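Local coordinates for protein ribonuclease T2 (Homo sapiens, PDB 3T0O) that cleaves single-stranded RNA, preferentially between purine and uridine, and in innate immunity degrades microbial RNA into fragments that are sensed by TLR8, at residues Glu25-Asn29 with Asp30-Pro34; Cys178-Gln182 with Asp183-Gln187. All blocks are in the same frame, centred on the assembly; numbering follows the deposited sequence. Where two conformers were deposited one is given.

Contact 1: Glu25-Asn29 with Asp30-Pro34; sequences EKIQN and DCRDP
Ile27 and Arg32 meet across a short surface turn in the loop from helix 20-23 to strand 39-45, where the chain passes through an inverse gamma turn centred on Ile27 and then a brief 3-10 turn that includes Asp30 and Cys31. Two overlapping beta turns shape it: type II' at Asn29-Asp30, closed by Cys31 N to Gln28 O (2.9 Å), and type I at Asp30-Cys31, closed by Arg32 N to Asn29 O (3.0 Å). A water accepts from Asp33 N (2.8 Å) and lies within bonding distance of Asn29 O. Cys31 is the buried residue here; its CB lies 3.0 Å from Lys26 O, and its SG is joined to Cys24, tying the turn back to the residue just after helix 20-23. The Asp30 carboxylate leads away from the turn to Arg83 (salt bridge) and Asp75 N (hydrogen bond), while Gln28 and Asn29 both donate to Ser79 O, pinning the turn to the 74-83 region. Arg32 starts with CG anti to its own N (chi1 -179°) and bends at chi3, folding the guanidinium back over Ile27. One face covers Ile27 O, off-centre, and Ile27 CG2 sits 3.8 Å from Arg32 NH1.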
ATOM      1  N   GLU A  25       6.312   1.497 -13.350  1.00 12.56           N
ATOM      2  CA  GLU A  25       7.486   1.006 -14.108  1.00 14.42           C
ATOM      3  C   GLU A  25       7.357   1.172 -15.568  1.00 14.90           C
ATOM      4  O   GLU A  25       8.349   1.129 -16.292  1.00 19.20           O
ATOM      5  CB  GLU A  25       7.661  -0.497 -13.815  1.00 12.67           C
ATOM      6  CG  GLU A  25       8.062  -0.705 -12.377  1.00 14.25           C
ATOM      7  CD  GLU A  25       8.577  -2.131 -12.057  1.00 17.68           C
ATOM      8  OE1 GLU A  25       8.633  -2.979 -12.968  1.00 17.66           O
ATOM      9  OE2 GLU A  25       8.834  -2.367 -10.856  1.00 19.53           O
ATOM     10  N   LYS A  26       6.138   1.301 -16.066  1.00 15.32           N
ATOM     11  CA  LYS A  26       5.965   1.433 -17.513  1.00 17.92           C
ATOM     12  C   LYS A  26       4.830   2.391 -17.728  1.00 16.24           C
ATOM     13  O   LYS A  26       3.920   2.466 -16.891  1.00 17.97           O
ATOM     14  CB  LYS A  26       5.557   0.111 -18.134  1.00 20.40           C
ATOM     15  CG  LYS A  26       6.524  -0.969 -18.101  1.00 28.48           C
ATOM     16  CD  LYS A  26       6.163  -1.832 -19.291  1.00 35.89           C
ATOM     17  CE  LYS A  26       6.044  -3.285 -18.905  1.00 40.44           C
ATOM     18  NZ  LYS A  26       5.872  -4.066 -20.157  1.00 43.99           N
ATOM     19  N   ILE A  27       4.871   3.118 -18.837  1.00 18.60           N
ATOM     20  CA  ILE A  27       3.830   4.128 -19.081  1.00 18.92           C
ATOM     21  C   ILE A  27       2.752   3.371 -19.864  1.00 17.93           C
ATOM     22  O   ILE A  27       2.713   3.341 -21.078  1.00 20.87           O
ATOM     23  CB  ILE A  27       4.346   5.359 -19.869  1.00 20.81           C
ATOM     24  CG1 ILE A  27       5.320   6.127 -18.993  1.00 26.12           C
ATOM     25  CG2 ILE A  27       3.109   6.291 -20.326  1.00 24.29           C
ATOM     26  CD1 ILE A  27       6.077   7.214 -19.708  1.00 31.33           C
ATOM     27  N   GLN A  28       1.934   2.685 -19.090  1.00 16.51           N
ATOM     28  CA  GLN A  28       0.853   1.869 -19.581  1.00 17.02           C
ATOM     29  C   GLN A  28      -0.227   1.679 -18.540  1.00 13.77           C
ATOM     30  O   GLN A  28       0.033   1.647 -17.367  1.00 13.09           O
ATOM     31  CB  GLN A  28       1.351   0.518 -20.032  1.00 17.59           C
ATOM     32  CG  GLN A  28       2.022  -0.268 -18.985  1.00 22.93           C
ATOM     33  CD  GLN A  28       2.509  -1.506 -19.632  1.00 25.04           C
ATOM     34  OE1 GLN A  28       2.938  -1.463 -20.794  1.00 29.99           O
ATOM     35  NE2 GLN A  28       2.350  -2.621 -18.967  1.00 30.19           N
ATOM     36  N   ASN A  29      -1.465   1.577 -18.993  1.00 14.47           N
ATOM     37  CA  ASN A  29      -2.579   1.261 -18.130  1.00 14.05           C
ATOM     38  C   ASN A  29      -2.680   2.194 -16.962  1.00 14.39           C
ATOM     39  O   ASN A  29      -2.682   3.436 -17.190  1.00 16.99           O
ATOM     40  CB  ASN A  29      -2.575  -0.248 -17.767  1.00 15.47           C
ATOM     41  CG  ASN A  29      -2.576  -1.082 -19.009  1.00 20.06           C
ATOM     42  OD1 ASN A  29      -3.366  -0.818 -19.921  1.00 20.53           O
ATOM     43  ND2 ASN A  29      -1.674  -2.042 -19.088  1.00 18.23           N
ATOM     44  N   ASP A  30      -2.691   1.657 -15.745  1.00 13.46           N
ATOM     45  CA  ASP A  30      -2.866   2.516 -14.580  1.00 14.52           C
ATOM     46  C   ASP A  30      -1.694   3.518 -14.390  1.00 15.69           C
ATOM     47  O   ASP A  30      -1.869   4.550 -13.704  1.00 15.65           O
ATOM     48  CB  ASP A  30      -3.058   1.646 -13.306  1.00 16.46           C
ATOM     49  CG  ASP A  30      -4.428   0.960 -13.249  1.00 17.94           C
ATOM     50  OD1 ASP A  30      -5.391   1.514 -13.780  1.00 24.53           O
ATOM     51  OD2 ASP A  30      -4.491  -0.217 -12.797  1.00 21.02           O
ATOM     52  N   CYS A  31      -0.526   3.229 -14.968  1.00 13.22           N
ATOM     53  CA  CYS A  31       0.634   4.080 -14.910  1.00 13.22           C
ATOM     54  C   CYS A  31       0.792   4.988 -16.124  1.00 14.29           C
ATOM     55  O   CYS A  31       1.786   5.742 -16.215  1.00 16.97           O
ATOM     56  CB  CYS A  31       1.930   3.199 -14.772  1.00 12.34           C
ATOM     57  SG  CYS A  31       1.974   2.525 -13.145  1.00 12.30           S
ATOM     58  N   ARG A  32      -0.162   4.975 -17.050  1.00 14.09           N
ATOM     59  CA  ARG A  32      -0.018   5.923 -18.156  1.00 18.55           C
ATOM     60  C   ARG A  32      -0.125   7.361 -17.684  1.00 20.34           C
ATOM     61  O   ARG A  32       0.675   8.203 -18.082  1.00 22.47           O
ATOM     62  CB  ARG A  32      -0.966   5.555 -19.256  1.00 18.15           C
ATOM     63  CG  ARG A  32      -0.816   6.501 -20.404  1.00 19.73           C
ATOM     64  CD  ARG A  32      -1.483   5.954 -21.604  1.00 23.99           C
ATOM     65  NE  ARG A  32      -0.936   4.680 -22.096  1.00 21.80           N
ATOM     66  CZ  ARG A  32       0.108   4.518 -22.898  1.00 24.27           C
ATOM     67  NH1 ARG A  32       0.848   5.533 -23.303  1.00 26.60           N
ATOM     68  NH2 ARG A  32       0.410   3.284 -23.301  1.00 23.40           N
ATOM     69  N   ASP A  33      -1.105   7.627 -16.833  1.00 21.03           N
ATOM     70  CA  ASP A  33      -1.177   8.853 -16.071  1.00 21.33           C
ATOM     71  C   ASP A  33      -1.310   8.390 -14.623  1.00 18.56           C
ATOM     72  O   ASP A  33      -2.416   8.097 -14.198  1.00 21.35           O
ATOM     73  CB  ASP A  33      -2.427   9.648 -16.544  1.00 23.96           C
ATOM     74  CG  ASP A  33      -2.321  10.113 -18.025  1.00 31.93           C
ATOM     75  OD1 ASP A  33      -1.462  10.986 -18.321  1.00 36.19           O
ATOM     76  OD2 ASP A  33      -3.088   9.591 -18.884  1.00 38.64           O
ATOM     77  N   PRO A  34      -0.200   8.284 -13.899  1.00 17.78           N
ATOM     78  CA  PRO A  34      -0.256   7.694 -12.556  1.00 15.43           C
ATOM     79  C   PRO A  34      -1.274   8.448 -11.715  1.00 16.47           C
ATOM     80  O   PRO A  34      -1.313   9.706 -11.742  1.00 17.73           O
ATOM     81  CB  PRO A  34       1.143   7.894 -12.028  1.00 14.98           C
ATOM     82  CG  PRO A  34       2.021   7.929 -13.322  1.00 16.62           C
ATOM     83  CD  PRO A  34       1.175   8.611 -14.302  1.00 16.15           C
TER
HETATM   84  O   HOH W   1      -3.308   5.970 -16.467  1.00 18.16           O

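Contact 2: Cys178-Gln182 with Asp183-Gln187; sequences CLTKQ and DQQLQ
Thr180 and Gln185 exchange two bonds: Thr180 N donates to Gln185 O (2.7 Å) in the carbonyl plane, and Gln185 N donates to Thr180 OG1 (2.9 Å). With chi1 at 63°, the hydroxyl lies between the backbone N and carbonyl carbon, facing into the turn, where a water links it to Asp183 N. Gln184 bends at chi2 (80°) and turns its amide back, so that NE2 reaches Lys181 O at 2.9 Å and, weakly, Gln182 O. Gln187 N bonds to Cys178 O (2.9 Å). The Gln187 side chain, extended beyond CG, crosses Thr180 obliquely, its OE1 3.2 Å from Thr180 CA, also close to CG2, and joined through a water to Lys181 N. Leu179 CD2 meets Leu186 CD2 at 3.8 Å. Helix 107-121 sets Leu117 against Leu179 and Leu121 against Leu186; its Arg113 donates to Gln184 OE1 and Asp183 O. Lys181 reaches Trp10 by a cation-pi contact and a hydrogen bond from Lys181 NZ to Trp10 O, and Cys178 is disulfide-bonded to Cys189, next to the glycosylated Asn188. The whole is an antiparallel beta hairpin, with Leu179 and Leu186 a non-hydrogen-bonded pair, at the end of strand 171-180 in the central sheet of the RNase T2 fold.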
ATOM      1  N   CYS A 178       1.442  -0.787  10.554  1.00 12.68           N
ATOM      2  CA  CYS A 178       1.111  -2.113  11.084  1.00 13.18           C
ATOM      3  C   CYS A 178      -0.233  -2.070  11.803  1.00 14.21           C
ATOM      4  O   CYS A 178      -0.638  -1.066  12.381  1.00 14.82           O
ATOM      5  CB  CYS A 178       2.196  -2.604  12.010  1.00 14.43           C
ATOM      6  SG  CYS A 178       3.636  -3.070  10.963  1.00 18.99           S
ATOM      7  N   LEU A 179      -0.911  -3.215  11.764  1.00 13.79           N
ATOM      8  CA  LEU A 179      -2.295  -3.328  12.270  1.00 13.44           C
ATOM      9  C   LEU A 179      -2.441  -4.609  13.041  1.00 15.82           C
ATOM     10  O   LEU A 179      -1.797  -5.626  12.741  1.00 17.31           O
ATOM     11  CB  LEU A 179      -3.323  -3.339  11.103  1.00 13.20           C
ATOM     12  CG  LEU A 179      -3.296  -2.129  10.195  1.00 14.54           C
ATOM     13  CD1 LEU A 179      -4.240  -2.412   9.020  1.00 14.97           C
ATOM     14  CD2 LEU A 179      -3.743  -0.894  10.920  1.00 17.13           C
ATOM     15  N   THR A 180      -3.276  -4.582  14.062  1.00 15.58           N
ATOM     16  CA  THR A 180      -3.405  -5.789  14.905  1.00 18.40           C
ATOM     17  C   THR A 180      -4.071  -6.908  14.137  1.00 17.71           C
ATOM     18  O   THR A 180      -4.854  -6.692  13.239  1.00 17.12           O
ATOM     19  CB  THR A 180      -4.188  -5.531  16.179  1.00 20.09           C
ATOM     20  OG1 THR A 180      -5.544  -5.142  15.828  1.00 20.58           O
ATOM     21  CG2 THR A 180      -3.454  -4.440  17.018  1.00 20.50           C
ATOM     22  N   LYS A 181      -3.769  -8.139  14.523  1.00 19.15           N
ATOM     23  CA  LYS A 181      -4.214  -9.262  13.749  1.00 19.97           C
ATOM     24  C   LYS A 181      -5.720  -9.405  13.765  1.00 21.54           C
ATOM     25  O   LYS A 181      -6.377  -9.530  12.734  1.00 21.77           O
ATOM     26  CB  LYS A 181      -3.540 -10.492  14.369  1.00 21.21           C
ATOM     27  CG  LYS A 181      -3.996 -11.820  13.888  1.00 25.45           C
ATOM     28  CD  LYS A 181      -2.820 -12.794  14.227  1.00 26.09           C
ATOM     29  CE  LYS A 181      -2.774 -14.000  13.381  1.00 24.83           C
ATOM     30  NZ  LYS A 181      -1.982 -15.078  14.029  1.00 26.18           N
ATOM     31  N   GLN A 182      -6.295  -9.331  14.961  1.00 23.09           N
ATOM     32  CA  GLN A 182      -7.731  -9.603  15.064  1.00 25.95           C
ATOM     33  C   GLN A 182      -8.655  -8.516  14.567  1.00 25.80           C
ATOM     34  O   GLN A 182      -9.534  -8.835  13.740  1.00 26.66           O
ATOM     35  CB  GLN A 182      -8.111 -10.105  16.457  1.00 27.24           C
ATOM     36  CG  GLN A 182      -7.474 -11.440  16.756  1.00 29.99           C
ATOM     37  CD  GLN A 182      -7.852 -12.552  15.748  1.00 33.35           C
ATOM     38  OE1 GLN A 182      -8.986 -12.616  15.232  1.00 35.45           O
ATOM     39  NE2 GLN A 182      -6.898 -13.438  15.483  1.00 38.21           N
ATOM     40  N   ASP A 183      -8.403  -7.254  14.966  1.00 24.44           N
ATOM     41  CA  ASP A 183      -9.327  -6.129  14.686  1.00 24.41           C
ATOM     42  C   ASP A 183      -8.711  -5.047  13.763  1.00 20.97           C
ATOM     43  O   ASP A 183      -9.342  -4.015  13.508  1.00 20.85           O
ATOM     44  CB  ASP A 183      -9.733  -5.450  16.011  1.00 26.46           C
ATOM     45  CG  ASP A 183     -10.054  -6.447  17.103  1.00 33.95           C
ATOM     46  OD1 ASP A 183     -10.758  -7.438  16.800  1.00 40.85           O
ATOM     47  OD2 ASP A 183      -9.606  -6.254  18.261  1.00 37.95           O
ATOM     48  N   GLN A 184      -7.479  -5.287  13.329  1.00 19.57           N
ATOM     49  CA  GLN A 184      -6.706  -4.391  12.443  1.00 18.40           C
ATOM     50  C   GLN A 184      -6.679  -2.999  12.980  1.00 18.14           C
ATOM     51  O   GLN A 184      -6.954  -2.033  12.222  1.00 18.74           O
ATOM     52  CB  GLN A 184      -7.280  -4.397  11.007  1.00 16.66           C
ATOM     53  CG  GLN A 184      -7.334  -5.789  10.424  1.00 17.39           C
ATOM     54  CD  GLN A 184      -8.544  -6.565  10.924  1.00 19.15           C
ATOM     55  OE1 GLN A 184      -9.672  -6.082  10.853  1.00 21.63           O
ATOM     56  NE2 GLN A 184      -8.319  -7.789  11.392  1.00 23.15           N
ATOM     57  N   GLN A 185      -6.378  -2.858  14.260  1.00 18.67           N
ATOM     58  CA  GLN A 185      -6.154  -1.544  14.849  0.50 18.92           C
ATOM     59  C   GLN A 185      -4.684  -1.147  14.669  1.00 17.80           C
ATOM     60  O   GLN A 185      -3.813  -2.012  14.621  1.00 17.28           O
ATOM     61  CB  GLN A 185      -6.592  -1.569  16.320  0.50 20.94           C
ATOM     62  CG  GLN A 185      -8.098  -1.885  16.456  0.50 26.08           C
ATOM     63  CD  GLN A 185      -8.980  -0.891  15.691  0.50 28.57           C
ATOM     64  OE1 GLN A 185      -9.616  -1.237  14.680  0.50 28.81           O
ATOM     65  NE2 GLN A 185      -9.010   0.353  16.163  0.50 29.32           N
ATOM     66  N   LEU A 186      -4.411   0.163  14.576  1.00 16.95           N
ATOM     67  CA  LEU A 186      -3.007   0.605  14.419  1.00 14.27           C
ATOM     68  C   LEU A 186      -2.129   0.120  15.561  1.00 14.72           C
ATOM     69  O   LEU A 186      -2.509   0.246  16.750  1.00 17.64           O
ATOM     70  CB  LEU A 186      -2.920   2.119  14.367  1.00 15.19           C
ATOM     71  CG  LEU A 186      -3.440   2.543  12.999  1.00 14.12           C
ATOM     72  CD1 LEU A 186      -3.900   3.996  13.155  1.00 17.66           C
ATOM     73  CD2 LEU A 186      -2.328   2.517  11.956  1.00 14.16           C
ATOM     74  N   GLN A 187      -0.946  -0.371  15.179  1.00 16.00           N
ATOM     75  CA  GLN A 187       0.059  -0.776  16.188  1.00 17.39           C
ATOM     76  C   GLN A 187       1.428  -0.434  15.622  1.00 17.62           C
ATOM     77  O   GLN A 187       1.591  -0.197  14.442  1.00 16.96           O
ATOM     78  CB  GLN A 187      -0.035  -2.295  16.500  1.00 18.38           C
ATOM     79  CG  GLN A 187       0.185  -3.183  15.322  1.00 20.06           C
ATOM     80  CD  GLN A 187       0.522  -4.632  15.725  1.00 24.74           C
ATOM     81  OE1 GLN A 187      -0.353  -5.452  15.835  1.00 22.38           O
ATOM     82  NE2 GLN A 187       1.798  -4.913  15.957  1.00 28.97           N
TER
HETATM   83  O   HOH W   2       2.703   1.189  12.120  1.00  7.64           O
HETATM   84  O   HOH W   3      -7.004  -6.862  17.150  1.00 26.04           O
HETATM   85  O   HOH W   4      -1.170  -8.048  16.078  1.00 12.83           O

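In the fold
Contact 1 comes early in the chain, between helix 20-23 and strand 39-45, and closes long before contact 2 opens at the end of strand 171-180. They lie on opposite sides of the chain's centre, with their own centres 32 Å apart and nearest atoms about 22 Å apart. The central antiparallel sheet connects them indirectly: strand 12-18 precedes the loop of contact 1 and pairs with both strand 39-45, which follows that loop, and strand 171-180. Each turn carries a short-range disulfide. Contact 1 is the nearer to the catalytic region, the Glu25 side chain lying about 9 Å from that of the predicted active-site His41; contact 2 lies away from it, near a glycan.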